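Local coordinates for protein glutamate--tRNA ligase (Elizabethkingia anophelis, PDB 6B1Z) that probably charges tRNA(Glu) with glutamate in an ATP-dependent reaction, as a class I aminoacyl-tRNA synthetase, at residues Y36-H41 / I223-R228; A115-E120 / F136-E141. All blocks are in the same frame, centred on the assembly; numbering follows the deposited sequence.

Interaction 1 of 2, residues Y36-H41 / I223-R228. With FMT (formic acid), chain C.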
loop_
_atom_site.group_PDB
_atom_site.type_symbol
_atom_site.label_atom_id
_atom_site.label_comp_id
_atom_site.label_asym_id
_atom_site.label_seq_id
_atom_site.Cartn_x
_atom_site.Cartn_y
_atom_site.Cartn_z
ATOM N N TYR A 36 -3.574 12.155 -5.959
ATOM C CA TYR A 36 -4.874 12.065 -6.611
ATOM C C TYR A 36 -5.902 12.938 -5.907
ATOM O O TYR A 36 -6.610 13.730 -6.546
ATOM C CB TYR A 36 -5.314 10.601 -6.619
ATOM C CG TYR A 36 -6.599 10.315 -7.361
ATOM C CD1 TYR A 36 -6.650 10.352 -8.748
ATOM C CD2 TYR A 36 -7.761 9.989 -6.669
ATOM C CE1 TYR A 36 -7.821 10.078 -9.423
ATOM C CE2 TYR A 36 -8.935 9.715 -7.333
ATOM C CZ TYR A 36 -8.964 9.767 -8.716
ATOM O OH TYR A 36 -10.142 9.500 -9.384
ATOM N N LEU A 37 -5.978 12.819 -4.580
ATOM C CA LEU A 37 -6.943 13.604 -3.819
ATOM C C LEU A 37 -6.681 15.093 -3.969
ATOM O O LEU A 37 -7.621 15.878 -4.132
ATOM C CB LEU A 37 -6.903 13.203 -2.341
ATOM C CG LEU A 37 -7.332 11.766 -2.000
ATOM C CD1 LEU A 37 -7.205 11.500 -0.500
ATOM C CD2 LEU A 37 -8.764 11.515 -2.467
ATOM N N PHE A 38 -5.409 15.501 -3.934
ATOM C CA PHE A 38 -5.090 16.920 -4.067
ATOM C C PHE A 38 -5.459 17.434 -5.453
ATOM O O PHE A 38 -6.058 18.509 -5.584
ATOM C CB PHE A 38 -3.608 17.161 -3.774
ATOM C CG PHE A 38 -3.222 18.616 -3.743
ATOM C CD1 PHE A 38 -3.515 19.406 -2.648
ATOM C CD2 PHE A 38 -2.549 19.191 -4.816
ATOM C CE1 PHE A 38 -3.159 20.744 -2.626
ATOM C CE2 PHE A 38 -2.192 20.528 -4.790
ATOM C CZ PHE A 38 -2.489 21.294 -3.699
ATOM N N ALA A 39 -5.134 16.671 -6.497
ATOM C CA ALA A 39 -5.492 17.097 -7.850
ATOM C C ALA A 39 -7.006 17.161 -8.027
ATOM O O ALA A 39 -7.544 18.162 -8.521
ATOM C CB ALA A 39 -4.870 16.154 -8.883
ATOM N N LYS A 40 -7.722 16.117 -7.604
ATOM C CA LYS A 40 -9.162 16.112 -7.852
ATOM C C LYS A 40 -9.883 17.147 -6.991
ATOM O O LYS A 40 -10.846 17.780 -7.447
ATOM C CB LYS A 40 -9.742 14.714 -7.623
ATOM C CG LYS A 40 -9.269 13.663 -8.636
ATOM C CD LYS A 40 -9.442 14.116 -10.099
ATOM C CE LYS A 40 -8.159 13.860 -10.922
ATOM N NZ LYS A 40 -8.069 14.607 -12.227
ATOM N N HIS A 41 -9.432 17.337 -5.745
ATOM C CA HIS A 41 -10.027 18.358 -4.884
ATOM C C HIS A 41 -9.956 19.735 -5.530
ATOM O O HIS A 41 -10.883 20.546 -5.398
ATOM C CB HIS A 41 -9.305 18.370 -3.530
ATOM C CG HIS A 41 -9.817 19.401 -2.569
ATOM N ND1 HIS A 41 -10.922 19.195 -1.772
ATOM C CD2 HIS A 41 -9.363 20.641 -2.267
ATOM C CE1 HIS A 41 -11.131 20.263 -1.024
ATOM N NE2 HIS A 41 -10.196 21.154 -1.303
ATOM N N ILE A 223 4.508 21.059 -13.466
ATOM C CA ILE A 223 4.096 20.585 -12.147
ATOM C C ILE A 223 4.056 21.758 -11.172
ATOM O O ILE A 223 4.981 22.582 -11.120
ATOM C CB ILE A 223 5.054 19.490 -11.658
ATOM C CG1 ILE A 223 5.024 18.287 -12.611
ATOM C CG2 ILE A 223 4.723 19.066 -10.215
ATOM C CD1 ILE A 223 3.627 17.690 -12.822
ATOM N N THR A 224 2.979 21.837 -10.390
ATOM C CA THR A 224 2.825 22.911 -9.408
ATOM C C THR A 224 3.126 22.478 -7.976
ATOM O O THR A 224 3.548 23.315 -7.164
ATOM C CB THR A 224 1.404 23.481 -9.460
ATOM O OG1 THR A 224 0.453 22.466 -9.115
ATOM C CG2 THR A 224 1.078 24.033 -10.852
ATOM N N HIS A 225 2.891 21.211 -7.642
ATOM C CA HIS A 225 3.041 20.721 -6.277
ATOM C C HIS A 225 3.705 19.360 -6.334
ATOM O O HIS A 225 3.166 18.432 -6.958
ATOM C CB HIS A 225 1.691 20.612 -5.559
ATOM C CG HIS A 225 0.999 21.922 -5.356
ATOM N ND1 HIS A 225 0.358 22.590 -6.376
ATOM C CD2 HIS A 225 0.836 22.681 -4.246
ATOM C CE1 HIS A 225 -0.168 23.707 -5.905
ATOM N NE2 HIS A 225 0.100 23.781 -4.612
ATOM N N VAL A 226 4.858 19.242 -5.683
ATOM C CA VAL A 226 5.599 17.987 -5.584
ATOM C C VAL A 226 5.293 17.397 -4.213
ATOM O O VAL A 226 5.738 17.930 -3.192
ATOM C CB VAL A 226 7.106 18.212 -5.774
ATOM C CG1 VAL A 226 7.897 16.955 -5.459
ATOM C CG2 VAL A 226 7.381 18.681 -7.194
ATOM N N ILE A 227 4.543 16.298 -4.195
ATOM C CA ILE A 227 4.162 15.591 -2.979
ATOM C C ILE A 227 4.947 14.295 -2.956
ATOM O O ILE A 227 4.829 13.486 -3.883
ATOM C CB ILE A 227 2.655 15.309 -2.937
ATOM C CG1 ILE A 227 1.842 16.602 -3.053
ATOM C CG2 ILE A 227 2.307 14.533 -1.664
ATOM C CD1 ILE A 227 0.325 16.408 -3.253
ATOM N N ARG A 228 5.760 14.094 -1.921
ATOM C CA ARG A 228 6.650 12.934 -1.920
ATOM C C ARG A 228 7.078 12.604 -0.494
ATOM O O ARG A 228 6.785 13.343 0.449
ATOM C CB ARG A 228 7.863 13.189 -2.823
ATOM C CG ARG A 228 8.766 14.302 -2.338
ATOM C CD ARG A 228 9.809 14.654 -3.401
ATOM N NE ARG A 228 10.734 15.656 -2.877
ATOM C CZ ARG A 228 11.640 16.311 -3.602
ATOM N NH1 ARG A 228 11.733 16.103 -4.913
ATOM N NH2 ARG A 228 12.437 17.192 -3.008
HETATM C C FMT C . 10.199 12.842 -6.333
HETATM O O1 FMT C . 8.990 12.622 -6.199
HETATM O O2 FMT C . 10.681 13.962 -6.569
#
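Phe38 and His225 reach each other through different first torsions: the phenylalanine has CG anti to the backbone N (chi1 -174°), which carries its ring off the helix toward the strand, while His225 has CG beside its own backbone N and anti to the carbonyl carbon. The two side chains cross at about a right angle and form an edge-to-face pair, with centroids 4.7 Å apart and planes at 58°. The phenyl edge points at the imidazole face, and Phe38 CE2 sits over the middle of that ring, 3.5 Å from His225 CG; CZ lies alongside, 3.6 Å from His225 CD2. Nearer the helix, Phe38 CB meets the end of Ile227, its CD1 4.0 Å away, so the strand offers an aromatic and an aliphatic partner two residues apart. This is helix-on-sheet packing in the Rossmann-type fold of the class I catalytic domain: helix 26-41 lies against strand 225-229, which pairs in parallel with 252-256, and Phe38 also touches Val14 of strand 13-16. The imidazole is tied at its edge, where His225 ND1 is 2.7 Å from Thr224 OG1 in a hydrogen bond that helps fix the ring's rotation. Arg228, extended from CG to NE, brings its guanidinium edge to a bound formic acid molecule; Arg228 NH1 donates to O2, which lies in the guanidinium plane, over 2.9 Å.

Interaction 2 of 2, residues A115-E120 / F136-E141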
loop_
_atom_site.group_PDB
_atom_site.type_symbol
_atom_site.label_atom_id
_atom_site.label_comp_id
_atom_site.label_asym_id
_atom_site.label_seq_id
_atom_site.Cartn_x
_atom_site.Cartn_y
_atom_site.Cartn_z
ATOM N N ALA A 115 33.578 15.865 -13.646
ATOM C CA ALA A 115 34.372 15.081 -12.702
ATOM C C ALA A 115 34.769 13.758 -13.340
ATOM O O ALA A 115 33.928 13.072 -13.931
ATOM C CB ALA A 115 33.614 14.844 -11.389
ATOM N N PHE A 116 36.049 13.414 -13.219
ATOM C CA PHE A 116 36.657 12.298 -13.932
ATOM C C PHE A 116 37.017 11.134 -13.019
ATOM O O PHE A 116 37.603 10.148 -13.492
ATOM C CB PHE A 116 37.915 12.767 -14.677
ATOM C CG PHE A 116 37.653 13.838 -15.707
ATOM C CD1 PHE A 116 37.829 15.179 -15.396
ATOM C CD2 PHE A 116 37.235 13.501 -16.982
ATOM C CE1 PHE A 116 37.581 16.164 -16.343
ATOM C CE2 PHE A 116 36.998 14.479 -17.945
ATOM C CZ PHE A 116 37.164 15.814 -17.617
ATOM N N ASP A 117 36.658 11.200 -11.737
ATOM C CA ASP A 117 37.105 10.185 -10.789
ATOM C C ASP A 117 36.535 8.818 -11.144
ATOM O O ASP A 117 35.354 8.681 -11.471
ATOM C CB ASP A 117 36.682 10.572 -9.372
ATOM C CG ASP A 117 36.880 12.042 -9.094
ATOM O OD1 ASP A 117 35.957 12.825 -9.411
ATOM O OD2 ASP A 117 37.959 12.409 -8.585
ATOM N N THR A 118 37.388 7.808 -11.080
ATOM C CA THR A 118 36.946 6.444 -11.341
ATOM C C THR A 118 36.359 5.827 -10.075
ATOM O O THR A 118 36.583 6.326 -8.967
ATOM C CB THR A 118 38.109 5.593 -11.830
ATOM O OG1 THR A 118 39.053 5.403 -10.768
ATOM C CG2 THR A 118 38.807 6.246 -13.027
ATOM N N PRO A 119 35.598 4.737 -10.208
ATOM C CA PRO A 119 35.082 4.070 -8.997
ATOM C C PRO A 119 36.175 3.629 -8.038
ATOM O O PRO A 119 35.991 3.720 -6.817
ATOM C CB PRO A 119 34.306 2.881 -9.572
ATOM C CG PRO A 119 33.828 3.380 -10.897
ATOM C CD PRO A 119 35.003 4.173 -11.434
ATOM N N GLU A 120 37.320 3.177 -8.555
ATOM C CA GLU A 120 38.434 2.797 -7.690
ATOM C C GLU A 120 38.988 3.996 -6.925
ATOM O O GLU A 120 39.344 3.877 -5.749
ATOM C CB GLU A 120 39.546 2.143 -8.511
ATOM C CG GLU A 120 39.212 0.757 -9.063
ATOM C CD GLU A 120 38.478 0.778 -10.402
ATOM O OE1 GLU A 120 37.932 1.823 -10.827
ATOM O OE2 GLU A 120 38.450 -0.293 -11.050
ATOM N N PHE A 136 33.254 9.844 3.769
ATOM C CA PHE A 136 33.580 10.720 2.649
ATOM C C PHE A 136 32.328 11.334 2.034
ATOM O O PHE A 136 31.305 10.665 1.855
ATOM C CB PHE A 136 34.353 9.939 1.578
ATOM C CG PHE A 136 34.452 10.661 0.264
ATOM C CD1 PHE A 136 35.267 11.774 0.137
ATOM C CD2 PHE A 136 33.735 10.227 -0.839
ATOM C CE1 PHE A 136 35.358 12.450 -1.061
ATOM C CE2 PHE A 136 33.819 10.902 -2.037
ATOM C CZ PHE A 136 34.634 12.012 -2.148
ATOM N N ALA A 137 32.421 12.626 1.718
ATOM C CA ALA A 137 31.446 13.339 0.904
ATOM C C ALA A 137 32.195 14.145 -0.144
ATOM O O ALA A 137 33.172 14.826 0.176
ATOM C CB ALA A 137 30.565 14.272 1.746
ATOM N N TYR A 138 31.754 14.043 -1.395
ATOM C CA TYR A 138 32.291 14.858 -2.481
ATOM C C TYR A 138 31.667 16.240 -2.352
ATOM O O TYR A 138 30.475 16.411 -2.636
ATOM C CB TYR A 138 31.947 14.205 -3.821
ATOM C CG TYR A 138 32.929 14.447 -4.963
ATOM C CD1 TYR A 138 33.258 15.734 -5.371
ATOM C CD2 TYR A 138 33.505 13.371 -5.647
ATOM C CE1 TYR A 138 34.146 15.953 -6.430
ATOM C CE2 TYR A 138 34.386 13.575 -6.704
ATOM C CZ TYR A 138 34.712 14.873 -7.080
ATOM O OH TYR A 138 35.582 15.065 -8.123
ATOM N N ASN A 139 32.438 17.226 -1.899
ATOM C CA ASN A 139 31.841 18.499 -1.494
ATOM C C ASN A 139 32.887 19.604 -1.608
ATOM O O ASN A 139 33.978 19.402 -2.152
ATOM C CB ASN A 139 31.261 18.393 -0.075
ATOM C CG ASN A 139 32.325 18.091 0.979
ATOM O OD1 ASN A 139 33.528 18.124 0.700
ATOM N ND2 ASN A 139 31.881 17.805 2.197
ATOM N N TYR A 140 32.559 20.781 -1.073
ATOM C CA TYR A 140 33.492 21.902 -1.157
ATOM C C TYR A 140 34.844 21.554 -0.539
ATOM O O TYR A 140 35.890 21.957 -1.059
ATOM C CB TYR A 140 32.890 23.132 -0.474
ATOM C CG TYR A 140 33.703 24.379 -0.722
ATOM C CD1 TYR A 140 34.836 24.645 0.034
ATOM C CD2 TYR A 140 33.350 25.279 -1.727
ATOM C CE1 TYR A 140 35.590 25.769 -0.192
ATOM C CE2 TYR A 140 34.109 26.408 -1.967
ATOM C CZ TYR A 140 35.222 26.647 -1.187
ATOM O OH TYR A 140 36.003 27.769 -1.393
ATOM N N GLU A 141 34.838 20.806 0.568
ATOM C CA GLU A 141 36.066 20.479 1.291
ATOM C C GLU A 141 36.977 19.529 0.527
ATOM O O GLU A 141 38.207 19.616 0.663
ATOM C CB GLU A 141 35.716 19.854 2.637
ATOM C CG GLU A 141 35.155 20.834 3.651
ATOM C CD GLU A 141 34.790 20.153 4.959
ATOM O OE1 GLU A 141 34.365 18.972 4.927
ATOM O OE2 GLU A 141 34.929 20.802 6.017
#
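Ala115, at the end of strand 112-115, turns its methyl toward Tyr138, and Ala115 CB comes within 3.8 Å of the phenol OH. Its backbone pairs with Val168 of the strand 168-171. Phe116 points the other way and packs on Val157, Leu160 and Leu161 of helix 154-162. Asp117 then swings back toward the tyrosine and supplies the polar half of the contact. With CG beside the backbone N (chi1 -42°), its carboxylate meets the Tyr138 side chain coming from the opposite direction. Tyr138 OH donates to Asp117 OD1 across 2.6 Å, reaching the oxygen on its syn side but 25° out of the carboxylate plane. The carboxylate stands steeply to the ring, the planes 74° apart, and Asp117 OD1 lies at the ring edge, 3.2 Å from Tyr138 CE2. Next comes Thr118, the N-cap of helix 119-131, whose side chain caps a backbone N in the first turn. The contact thus joins the entrance of that helix to the loop following it, in the catalytic domain. Arg170 makes a cation-pi contact with the tyrosine ring. Asp117 OD2 accepts from the backbone N of Arg147; with both carboxylate oxygens accepting hydrogen bonds, Asp117 is probably ionised, and the hydroxyl of the buried Tyr138 has two hydrogen-bond partners, Asp117 OD1, to which it donates, and Asn148 ND2.

Starting at the N terminus, the chain runs through helix 26-41 and contributes the first half of interaction 1. It then travels outward to strand 112-115 and helix 119-131, where interaction 2 closes a short loop: 15 residues, mostly helix, separate 115-120 from 136-141. Further on, the chain comes back to strand 225-229, and interaction 1 closes a much longer loop of 181 intervening residues. Interaction 2 is therefore nested inside interaction 1. Their centres lie 36 Å apart and their nearest atoms about 18 Å, without touching. One ties a helix to the core sheet; the other joins the two ends of a peripheral helical excursion, and all four segments belong to the catalytic domain.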